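WYL1 (Ruminococcus sp., PDB 6OAW) is an accessory protein of the Type VI-D CRISPR-Cas system, carries a WYL domain and probably modulates the activity of the CRISPR effector, possibly through nucleic acid binding. Local coordinates at residues 180-185 against 235-240; 37-42 against 170-175; 208-213 against 218-223. All blocks are in the same frame, centred on the assembly; numbering follows the deposited sequence.

Interaction 1. Residues 180-185 against 235-240; sequences RERLIF and MYNYLV
Two flat groups are met at an edge, the Arg182 guanidinium and the Tyr236 ring. Asn237 OD1 lies at the edge of the Arg182 guanidinium, close to its plane, yet the guanidinium and the amide stand 88° apart, nearly perpendicular. The Tyr236 ring offers an edge to Glu181: OE2 of Glu181 approaches Tyr236 CD1 to 3.8 Å in the ring plane, a packing contact. The Glu181 carboxylate and the Asn237 amide are inclined to each other, and these two side chains run antiparallel alongside one another.

Both bonds between Glu181 and Asn237 end on one oxygen. Glu181 OE1 accepts from Asn237 ND2 at 2.7 Å on its anti side and from the backbone Asn237 N at 2.9 Å on its syn side, each donor somewhat out of the carboxylate plane. Side chain and main chain of one residue thus grip a single carboxylate oxygen. Glu181 extends that far because a chi1 of -168° swings CG away from the backbone N and the chain beyond stays extended.

The contact joins the last turn of helix 177-184 to the start of strand 237-243, in the antiparallel sheet that also includes strands 219-230 and 253-258. Arg182 NH1 donates to Asn237 OD1 at 2.8 Å, in the carbonyl plane and on a lone pair; like the bonds on OE1, it is moderately bent, with an N-H...acceptor angle near 152°. Held from opposite ends, by Glu181 OE1 and Arg182 NH1, the amide is fixed in rotation. Chi1 of Arg182 sets CG beside Asn237 ND2 at 3.2 Å, and the bend at chi3 turns the guanidinium to OD1, while NE bonds to Gly83 O. Ser230 OG and Cys178 O complete the buried amide's bonding. Tyr236 also makes a cation-pi contact with Arg258 and packs on Leu326 of the second subunit.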
loop_
_atom_site.group_PDB
_atom_site.type_symbol
_atom_site.label_atom_id
_atom_site.label_comp_id
_atom_site.label_asym_id
_atom_site.label_seq_id
_atom_site.Cartn_x
_atom_site.Cartn_y
_atom_site.Cartn_z
ATOM N N ARG B 180 -4.658 8.253 -5.340
ATOM C CA ARG B 180 -6.135 8.377 -5.414
ATOM C C ARG B 180 -6.500 9.852 -5.313
ATOM O O ARG B 180 -7.385 10.284 -6.061
ATOM C CB ARG B 180 -6.842 7.530 -4.353
ATOM C CG ARG B 180 -6.622 6.041 -4.565
ATOM C CD ARG B 180 -7.481 5.151 -3.710
ATOM N NE ARG B 180 -7.681 5.650 -2.360
ATOM C CZ ARG B 180 -6.874 5.457 -1.314
ATOM N NH1 ARG B 180 -5.745 4.774 -1.435
ATOM N NH2 ARG B 180 -7.193 5.992 -0.148
ATOM N N GLU B 181 -5.781 10.592 -4.476
ATOM C CA GLU B 181 -6.057 12.027 -4.233
ATOM C C GLU B 181 -5.812 12.830 -5.520
ATOM O O GLU B 181 -6.564 13.787 -5.778
ATOM C CB GLU B 181 -5.214 12.516 -3.054
ATOM C CG GLU B 181 -5.653 13.872 -2.560
ATOM C CD GLU B 181 -4.656 14.563 -1.650
ATOM O OE1 GLU B 181 -3.475 14.774 -2.080
ATOM O OE2 GLU B 181 -5.059 14.844 -0.515
ATOM N N ARG B 182 -4.836 12.435 -6.337
ATOM C CA ARG B 182 -4.502 13.204 -7.570
ATOM C C ARG B 182 -5.585 12.968 -8.618
ATOM O O ARG B 182 -5.873 13.892 -9.360
ATOM C CB ARG B 182 -3.106 12.873 -8.094
ATOM C CG ARG B 182 -2.002 13.181 -7.098
ATOM C CD ARG B 182 -0.700 13.506 -7.791
ATOM N NE ARG B 182 -0.036 12.316 -8.309
ATOM C CZ ARG B 182 0.625 11.428 -7.565
ATOM N NH1 ARG B 182 0.702 11.580 -6.261
ATOM N NH2 ARG B 182 1.187 10.375 -8.123
ATOM N N LEU B 183 -6.192 11.789 -8.662
ATOM C CA LEU B 183 -7.366 11.542 -9.532
ATOM C C LEU B 183 -8.541 12.414 -9.068
ATOM O O LEU B 183 -9.171 13.061 -9.928
ATOM C CB LEU B 183 -7.736 10.056 -9.499
ATOM C CG LEU B 183 -6.793 9.139 -10.263
ATOM C CD1 LEU B 183 -7.180 7.679 -10.061
ATOM C CD2 LEU B 183 -6.779 9.496 -11.747
ATOM N N ILE B 184 -8.807 12.473 -7.769
ATOM C CA ILE B 184 -9.987 13.219 -7.232
ATOM C C ILE B 184 -9.817 14.716 -7.493
ATOM O O ILE B 184 -10.830 15.363 -7.754
ATOM C CB ILE B 184 -10.177 12.948 -5.731
ATOM C CG1 ILE B 184 -10.403 11.463 -5.451
ATOM C CG2 ILE B 184 -11.279 13.814 -5.143
ATOM C CD1 ILE B 184 -10.326 11.142 -3.956
ATOM N N PHE B 185 -8.602 15.253 -7.370
ATOM C CA PHE B 185 -8.337 16.708 -7.455
ATOM C C PHE B 185 -7.621 17.011 -8.773
ATOM O O PHE B 185 -6.828 17.987 -8.843
ATOM C CB PHE B 185 -7.563 17.168 -6.217
ATOM C CG PHE B 185 -8.418 17.262 -4.982
ATOM C CD1 PHE B 185 -9.222 18.372 -4.764
ATOM C CD2 PHE B 185 -8.403 16.257 -4.036
ATOM C CE1 PHE B 185 -9.998 18.476 -3.611
ATOM C CE2 PHE B 185 -9.194 16.339 -2.901
ATOM C CZ PHE B 185 -10.000 17.442 -2.694
HETATM N N MSE B 235 0.996 9.662 1.389
HETATM C CA MSE B 235 -0.293 10.024 2.069
HETATM C C MSE B 235 -0.938 11.226 1.368
HETATM O O MSE B 235 -2.073 11.075 0.904
HETATM C CB MSE B 235 -0.092 10.278 3.567
HETATM C CG MSE B 235 0.426 9.080 4.358
HETATM SE SE MSE B 235 -0.828 7.556 4.487
HETATM C CE MSE B 235 -0.245 6.098 3.289
ATOM N N TYR B 236 -0.264 12.372 1.266
ATOM C CA TYR B 236 -0.880 13.626 0.762
ATOM C C TYR B 236 -0.042 14.248 -0.343
ATOM O O TYR B 236 1.176 14.033 -0.366
ATOM C CB TYR B 236 -1.091 14.603 1.927
ATOM C CG TYR B 236 -2.013 14.046 2.981
ATOM C CD1 TYR B 236 -3.357 13.828 2.703
ATOM C CD2 TYR B 236 -1.522 13.629 4.215
ATOM C CE1 TYR B 236 -4.211 13.256 3.640
ATOM C CE2 TYR B 236 -2.360 13.052 5.161
ATOM C CZ TYR B 236 -3.710 12.886 4.884
ATOM O OH TYR B 236 -4.539 12.322 5.813
ATOM N N ASN B 237 -0.706 14.979 -1.243
ATOM C CA ASN B 237 -0.071 15.825 -2.272
ATOM C C ASN B 237 -0.056 17.281 -1.797
ATOM O O ASN B 237 -1.067 17.763 -1.266
ATOM C CB ASN B 237 -0.762 15.692 -3.624
ATOM C CG ASN B 237 -0.768 14.261 -4.104
ATOM O OD1 ASN B 237 0.239 13.768 -4.616
ATOM N ND2 ASN B 237 -1.881 13.579 -3.877
ATOM N N TYR B 238 1.059 17.967 -2.047
ATOM C CA TYR B 238 1.296 19.387 -1.685
ATOM C C TYR B 238 1.684 20.161 -2.949
ATOM O O TYR B 238 2.490 19.674 -3.750
ATOM C CB TYR B 238 2.393 19.484 -0.625
ATOM C CG TYR B 238 2.081 18.821 0.689
ATOM C CD1 TYR B 238 2.278 17.458 0.834
ATOM C CD2 TYR B 238 1.551 19.523 1.763
ATOM C CE1 TYR B 238 1.990 16.809 2.019
ATOM C CE2 TYR B 238 1.282 18.889 2.973
ATOM C CZ TYR B 238 1.480 17.520 3.097
ATOM O OH TYR B 238 1.240 16.810 4.242
ATOM N N LEU B 239 1.154 21.367 -3.117
ATOM C CA LEU B 239 1.723 22.359 -4.059
ATOM C C LEU B 239 2.802 23.146 -3.321
ATOM O O LEU B 239 2.454 23.938 -2.430
ATOM C CB LEU B 239 0.640 23.302 -4.576
ATOM C CG LEU B 239 1.173 24.430 -5.449
ATOM C CD1 LEU B 239 1.954 23.886 -6.632
ATOM C CD2 LEU B 239 0.039 25.311 -5.938
ATOM N N VAL B 240 4.065 22.911 -3.653
ATOM C CA VAL B 240 5.172 23.797 -3.212
ATOM C C VAL B 240 5.174 25.009 -4.137
ATOM O O VAL B 240 5.098 24.832 -5.344
ATOM C CB VAL B 240 6.530 23.076 -3.171
ATOM C CG1 VAL B 240 7.630 24.027 -2.732
ATOM C CG2 VAL B 240 6.497 21.870 -2.250
#

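Interaction 2. Residues 37-42 against 170-175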
loop_
_atom_site.group_PDB
_atom_site.type_symbol
_atom_site.label_atom_id
_atom_site.label_comp_id
_atom_site.label_asym_id
_atom_site.label_seq_id
_atom_site.Cartn_x
_atom_site.Cartn_y
_atom_site.Cartn_z
ATOM N N ILE B 37 -15.988 4.523 -0.620
ATOM C CA ILE B 37 -16.798 5.102 0.496
ATOM C C ILE B 37 -15.931 6.018 1.377
ATOM O O ILE B 37 -16.334 7.176 1.607
ATOM C CB ILE B 37 -17.487 3.957 1.288
ATOM C CG1 ILE B 37 -18.748 3.497 0.562
ATOM C CG2 ILE B 37 -17.803 4.323 2.727
ATOM C CD1 ILE B 37 -19.853 4.539 0.572
ATOM N N LYS B 38 -14.800 5.517 1.876
ATOM C CA LYS B 38 -13.851 6.314 2.703
ATOM C C LYS B 38 -13.440 7.549 1.891
ATOM O O LYS B 38 -13.615 8.684 2.411
ATOM C CB LYS B 38 -12.629 5.501 3.155
ATOM C CG LYS B 38 -12.914 4.341 4.104
ATOM N N ASP B 39 -12.947 7.375 0.658
ATOM C CA ASP B 39 -12.382 8.518 -0.103
ATOM C C ASP B 39 -13.502 9.546 -0.313
ATOM O O ASP B 39 -13.228 10.731 -0.185
ATOM C CB ASP B 39 -11.765 8.131 -1.443
ATOM C CG ASP B 39 -10.545 7.230 -1.353
ATOM O OD1 ASP B 39 -10.033 7.058 -0.241
ATOM O OD2 ASP B 39 -10.138 6.681 -2.422
ATOM N N LYS B 40 -14.719 9.103 -0.611
ATOM C CA LYS B 40 -15.870 9.995 -0.888
ATOM C C LYS B 40 -16.181 10.838 0.357
ATOM O O LYS B 40 -16.415 12.033 0.198
ATOM C CB LYS B 40 -17.086 9.161 -1.274
ATOM C CG LYS B 40 -18.293 9.918 -1.797
ATOM C CD LYS B 40 -19.425 8.978 -2.126
ATOM C CE LYS B 40 -20.757 9.671 -2.308
ATOM N NZ LYS B 40 -21.183 10.425 -1.110
ATOM N N SER B 41 -16.230 10.254 1.551
ATOM C CA SER B 41 -16.607 11.055 2.752
ATOM C C SER B 41 -15.431 11.966 3.122
ATOM O O SER B 41 -15.700 13.052 3.592
ATOM C CB SER B 41 -17.131 10.255 3.918
ATOM O OG SER B 41 -16.254 9.203 4.252
ATOM N N ILE B 42 -14.185 11.584 2.841
ATOM C CA ILE B 42 -13.030 12.504 3.033
ATOM C C ILE B 42 -13.099 13.608 1.973
ATOM O O ILE B 42 -12.943 14.769 2.353
ATOM C CB ILE B 42 -11.683 11.761 3.034
ATOM C CG1 ILE B 42 -11.559 10.869 4.270
ATOM C CG2 ILE B 42 -10.510 12.745 2.896
ATOM C CD1 ILE B 42 -10.468 9.814 4.127
ATOM N N GLU B 170 -11.842 -1.149 -9.244
ATOM C CA GLU B 170 -10.951 -2.090 -8.512
ATOM C C GLU B 170 -9.516 -1.563 -8.605
ATOM O O GLU B 170 -8.801 -1.609 -7.580
ATOM C CB GLU B 170 -10.993 -3.524 -9.037
ATOM C CG GLU B 170 -12.332 -4.197 -8.893
ATOM C CD GLU B 170 -12.711 -4.759 -7.537
ATOM O OE1 GLU B 170 -11.936 -4.607 -6.555
ATOM O OE2 GLU B 170 -13.818 -5.346 -7.449
ATOM N N ASP B 171 -9.095 -1.064 -9.759
ATOM C CA ASP B 171 -7.717 -0.515 -9.899
ATOM C C ASP B 171 -7.583 0.783 -9.083
ATOM O O ASP B 171 -6.573 0.948 -8.398
ATOM C CB ASP B 171 -7.334 -0.228 -11.343
ATOM C CG ASP B 171 -6.849 -1.427 -12.112
ATOM O OD1 ASP B 171 -6.827 -2.528 -11.528
ATOM O OD2 ASP B 171 -6.555 -1.239 -13.301
ATOM N N TYR B 172 -8.567 1.673 -9.165
ATOM C CA TYR B 172 -8.606 2.905 -8.342
ATOM C C TYR B 172 -8.291 2.540 -6.886
ATOM O O TYR B 172 -7.327 3.069 -6.315
ATOM C CB TYR B 172 -9.962 3.599 -8.452
ATOM C CG TYR B 172 -10.083 4.741 -7.485
ATOM C CD1 TYR B 172 -9.484 5.964 -7.738
ATOM C CD2 TYR B 172 -10.731 4.556 -6.272
ATOM C CE1 TYR B 172 -9.582 7.006 -6.834
ATOM C CE2 TYR B 172 -10.845 5.582 -5.362
ATOM C CZ TYR B 172 -10.265 6.808 -5.640
ATOM O OH TYR B 172 -10.419 7.788 -4.703
ATOM N N ALA B 173 -9.026 1.566 -6.349
ATOM C CA ALA B 173 -8.982 1.148 -4.929
ATOM C C ALA B 173 -7.613 0.624 -4.511
ATOM O O ALA B 173 -7.408 0.567 -3.280
ATOM C CB ALA B 173 -10.021 0.098 -4.659
ATOM N N LEU B 174 -6.749 0.215 -5.450
ATOM C CA LEU B 174 -5.416 -0.384 -5.144
ATOM C C LEU B 174 -4.334 0.704 -5.101
ATOM O O LEU B 174 -3.213 0.433 -4.625
ATOM C CB LEU B 174 -5.075 -1.473 -6.184
ATOM C CG LEU B 174 -5.936 -2.746 -6.103
ATOM C CD1 LEU B 174 -5.605 -3.720 -7.226
ATOM C CD2 LEU B 174 -5.836 -3.434 -4.747
ATOM N N LEU B 175 -4.616 1.881 -5.638
ATOM C CA LEU B 175 -3.630 2.987 -5.696
ATOM C C LEU B 175 -3.298 3.448 -4.278
ATOM O O LEU B 175 -4.181 3.326 -3.379
ATOM C CB LEU B 175 -4.217 4.151 -6.489
ATOM C CG LEU B 175 -4.438 3.887 -7.968
ATOM C CD1 LEU B 175 -5.177 5.058 -8.599
ATOM C CD2 LEU B 175 -3.101 3.642 -8.663
#
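A buried tyrosine-aspartate hydrogen bond links helix 30-44 to helix 161-172, with Tyr172 standing at the start of a type I beta turn that runs to Leu175. Tyr172 OH donates to Asp39 OD2 at 2.6 Å, meeting that oxygen on its anti side and 24° out of the carboxylate plane. The side chains come from opposite directions, and ring and carboxylate planes are 79° apart. Asp39 OD2 also packs against Tyr172 CE2 at 3.2 Å, placed obliquely to the ring. A chi1 of 172° sends the Tyr172 ring outward, on the side of CB remote from the backbone N, and the length of the ring lets its hydroxyl span the gap between the two backbones.

Asp39 OD2 has a second partner, a salt bridge from Arg180 NE, so the same buried oxygen takes a hydroxyl and a cation; the positive charge would be expected to favour the ionised carboxylate. A phenylalanine in place of Tyr172 would probably leave Asp39 OD2 without its hydroxyl donor and dependent on Arg180, removing the polar link between the two helices.

The ring of Tyr172 is embedded among three helices: it touches Ile36 of helix 30-44, Ile62 of helix 55-71, and Leu183 and Ile184 of helix 177-184, while Asp39 itself rests on Phe58 of helix 55-71.

Interaction 3. Residues 208-213 against 218-223; sequences YAYSNM and KRRIRL
Arg220 lies across two tyrosines of the opposing strand. Its guanidinium stacks flat on Tyr208, the planes 12° apart, and Arg220 CZ sits 4.0 Å from the Tyr208 ring centroid, 23° off the normal, a cation-pi contact over the face. Further back along the same side chain, Arg220 CB makes a CH-pi contact over a face of Tyr210, 4.0 Å from the ring centroid, and Arg220 CD reaches Tyr210 OH at 3.2 Å. The chain can serve both rings because it bends at chi2 and again at chi3. Arg222 runs alongside Tyr208, its CG 3.5 Å from Tyr208 CE1, and carries its polar end on to salt bridges with Glu275 and Asp244.

The backbone sets this spacing. Ala209 and Ile221 form a hydrogen-bonded antiparallel pair, with Ile221 N to Ala209 O at 2.8 Å and almost straight at 172°; Ser211 and Arg219 form the next. Tyr208 with Arg222 and Tyr210 with Arg220 are the non-hydrogen-bonded pairs, and strand alternation puts all four side chains on one face. On the face of Ala209, Ser211, Arg219 and Ile221, Ala209 CB meets Leu223 CD1 at 3.7 Å and Ser211 CB meets Ile221 CD1, whereas Arg219 leads away to Glu245. At the strand's end, Ser211 OG accepts from Met213 N in an ST turn.

Together the strands make the beta hairpin 205-211 and 219-230. Ser211, Ile221 and Leu223 pack on Tyr257 of strand 253-258, Leu223 also touches strand 237-243, and strand 262-263 flanks the hairpin beside Tyr210.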
loop_
_atom_site.group_PDB
_atom_site.type_symbol
_atom_site.label_atom_id
_atom_site.label_comp_id
_atom_site.label_asym_id
_atom_site.label_seq_id
_atom_site.Cartn_x
_atom_site.Cartn_y
_atom_site.Cartn_z
ATOM N N TYR B 208 -4.649 33.407 -8.721
ATOM C CA TYR B 208 -5.489 33.548 -7.516
ATOM C C TYR B 208 -5.980 32.145 -7.189
ATOM O O TYR B 208 -6.201 31.354 -8.138
ATOM C CB TYR B 208 -6.644 34.521 -7.759
ATOM C CG TYR B 208 -6.305 35.997 -7.774
ATOM C CD1 TYR B 208 -6.024 36.682 -6.596
ATOM C CD2 TYR B 208 -6.300 36.731 -8.954
ATOM C CE1 TYR B 208 -5.731 38.041 -6.589
ATOM C CE2 TYR B 208 -6.007 38.090 -8.962
ATOM C CZ TYR B 208 -5.725 38.752 -7.777
ATOM O OH TYR B 208 -5.443 40.095 -7.797
ATOM N N ALA B 209 -6.104 31.813 -5.905
ATOM C CA ALA B 209 -6.730 30.547 -5.458
ATOM C C ALA B 209 -7.376 30.733 -4.088
ATOM O O ALA B 209 -6.998 31.656 -3.363
ATOM C CB ALA B 209 -5.711 29.444 -5.432
ATOM N N TYR B 210 -8.343 29.879 -3.774
ATOM C CA TYR B 210 -9.032 29.870 -2.466
ATOM C C TYR B 210 -8.376 28.773 -1.629
ATOM O O TYR B 210 -8.160 27.691 -2.155
ATOM C CB TYR B 210 -10.545 29.756 -2.680
ATOM C CG TYR B 210 -11.204 31.029 -3.161
ATOM C CD1 TYR B 210 -10.994 31.512 -4.447
ATOM C CD2 TYR B 210 -12.019 31.772 -2.323
ATOM C CE1 TYR B 210 -11.599 32.676 -4.894
ATOM C CE2 TYR B 210 -12.622 32.944 -2.750
ATOM C CZ TYR B 210 -12.405 33.403 -4.035
ATOM O OH TYR B 210 -13.010 34.561 -4.432
ATOM N N SER B 211 -8.022 29.097 -0.387
ATOM C CA SER B 211 -7.303 28.234 0.577
ATOM C C SER B 211 -8.044 28.196 1.909
ATOM O O SER B 211 -8.338 29.270 2.450
ATOM C CB SER B 211 -5.901 28.718 0.796
ATOM O OG SER B 211 -5.257 27.940 1.796
ATOM N N ASN B 212 -8.274 27.007 2.443
ATOM C CA ASN B 212 -8.586 26.820 3.887
ATOM C C ASN B 212 -7.454 25.969 4.468
ATOM O O ASN B 212 -7.658 25.254 5.461
ATOM C CB ASN B 212 -9.997 26.258 4.108
ATOM C CG ASN B 212 -10.227 24.915 3.452
ATOM O OD1 ASN B 212 -9.349 24.380 2.787
ATOM N ND2 ASN B 212 -11.412 24.363 3.643
HETATM N N MSE B 213 -6.277 26.042 3.848
HETATM C CA MSE B 213 -5.041 25.382 4.357
HETATM C C MSE B 213 -4.627 25.991 5.707
HETATM O O MSE B 213 -4.249 25.208 6.597
HETATM C CB MSE B 213 -3.920 25.544 3.337
HETATM C CG MSE B 213 -2.567 25.092 3.822
HETATM SE SE MSE B 213 -2.599 23.147 4.026
HETATM C CE MSE B 213 -0.833 22.671 4.763
ATOM N N LYS B 218 -12.345 30.006 3.765
ATOM C CA LYS B 218 -11.618 30.207 2.492
ATOM C C LYS B 218 -11.076 31.638 2.408
ATOM O O LYS B 218 -11.864 32.575 2.574
ATOM C CB LYS B 218 -12.554 29.873 1.324
ATOM C CG LYS B 218 -13.024 28.425 1.304
ATOM C CD LYS B 218 -13.662 27.966 0.024
ATOM C CE LYS B 218 -13.530 26.463 -0.113
ATOM N NZ LYS B 218 -14.485 25.916 -1.100
ATOM N N ARG B 219 -9.768 31.767 2.141
ATOM C CA ARG B 219 -9.038 33.023 1.793
ATOM C C ARG B 219 -8.685 33.002 0.294
ATOM O O ARG B 219 -8.066 32.010 -0.144
ATOM C CB ARG B 219 -7.737 33.141 2.603
ATOM C CG ARG B 219 -7.877 33.661 4.029
ATOM C CD ARG B 219 -6.591 33.442 4.819
ATOM N NE ARG B 219 -6.695 33.846 6.216
ATOM C CZ ARG B 219 -5.767 33.636 7.154
ATOM N NH1 ARG B 219 -5.969 34.055 8.392
ATOM N NH2 ARG B 219 -4.639 33.016 6.859
ATOM N N ARG B 220 -9.025 34.056 -0.462
ATOM C CA ARG B 220 -8.504 34.285 -1.834
ATOM C C ARG B 220 -7.070 34.804 -1.717
ATOM O O ARG B 220 -6.889 35.940 -1.239
ATOM C CB ARG B 220 -9.390 35.262 -2.615
ATOM C CG ARG B 220 -8.927 35.525 -4.047
ATOM C CD ARG B 220 -10.042 35.621 -5.087
ATOM N NE ARG B 220 -9.936 36.726 -6.050
ATOM C CZ ARG B 220 -9.904 36.608 -7.384
ATOM N NH1 ARG B 220 -9.965 35.420 -7.975
ATOM N NH2 ARG B 220 -9.845 37.696 -8.128
ATOM N N ILE B 221 -6.096 33.986 -2.131
ATOM C CA ILE B 221 -4.633 34.275 -2.067
ATOM C C ILE B 221 -4.061 34.218 -3.486
ATOM O O ILE B 221 -4.788 33.802 -4.414
ATOM C CB ILE B 221 -3.921 33.304 -1.111
ATOM C CG1 ILE B 221 -3.952 31.858 -1.606
ATOM C CG2 ILE B 221 -4.506 33.418 0.283
ATOM C CD1 ILE B 221 -3.065 30.921 -0.800
ATOM N N ARG B 222 -2.806 34.640 -3.632
ATOM C CA ARG B 222 -2.041 34.591 -4.901
ATOM C C ARG B 222 -0.943 33.541 -4.749
ATOM O O ARG B 222 -0.228 33.567 -3.726
ATOM C CB ARG B 222 -1.507 35.980 -5.242
ATOM C CG ARG B 222 -2.610 36.985 -5.541
ATOM C CD ARG B 222 -2.068 38.315 -6.020
ATOM N NE ARG B 222 -1.430 38.998 -4.909
ATOM C CZ ARG B 222 -0.464 39.908 -5.027
ATOM N NH1 ARG B 222 0.014 40.242 -6.215
ATOM N NH2 ARG B 222 0.038 40.470 -3.943
ATOM N N LEU B 223 -0.869 32.611 -5.708
ATOM C CA LEU B 223 0.139 31.526 -5.745
ATOM C C LEU B 223 1.001 31.683 -6.986
ATOM O O LEU B 223 0.450 31.951 -8.055
ATOM C CB LEU B 223 -0.558 30.174 -5.812
ATOM C CG LEU B 223 -1.500 29.850 -4.660
ATOM C CD1 LEU B 223 -2.169 28.514 -4.919
ATOM C CD2 LEU B 223 -0.755 29.831 -3.335
#

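Interactions 1 and 2 are coupled through Arg180, on the helix turn that carries Glu181 and Arg182. Its NE lies 2.7 Å from Asp39 OD2, and its NH1 probably bonds to Leu175 O at 2.9 Å, which ties the turn after helix 161-172 to the next helix in the chain. Ile184 CD1 also packs on Tyr172 OH at 3.4 Å, so helix 177-184 serves both contacts. Interaction 3 belongs to the sheet reached by interaction 1: strands 219-230 and 237-243 are neighbours, and Leu239 CD2 meets Leu223 CD1 at 4.0 Å, although the centres of interactions 1 and 3 are about 17 Å apart. Interactions 2 and 3 do not touch, their nearest atoms being about 10 Å apart.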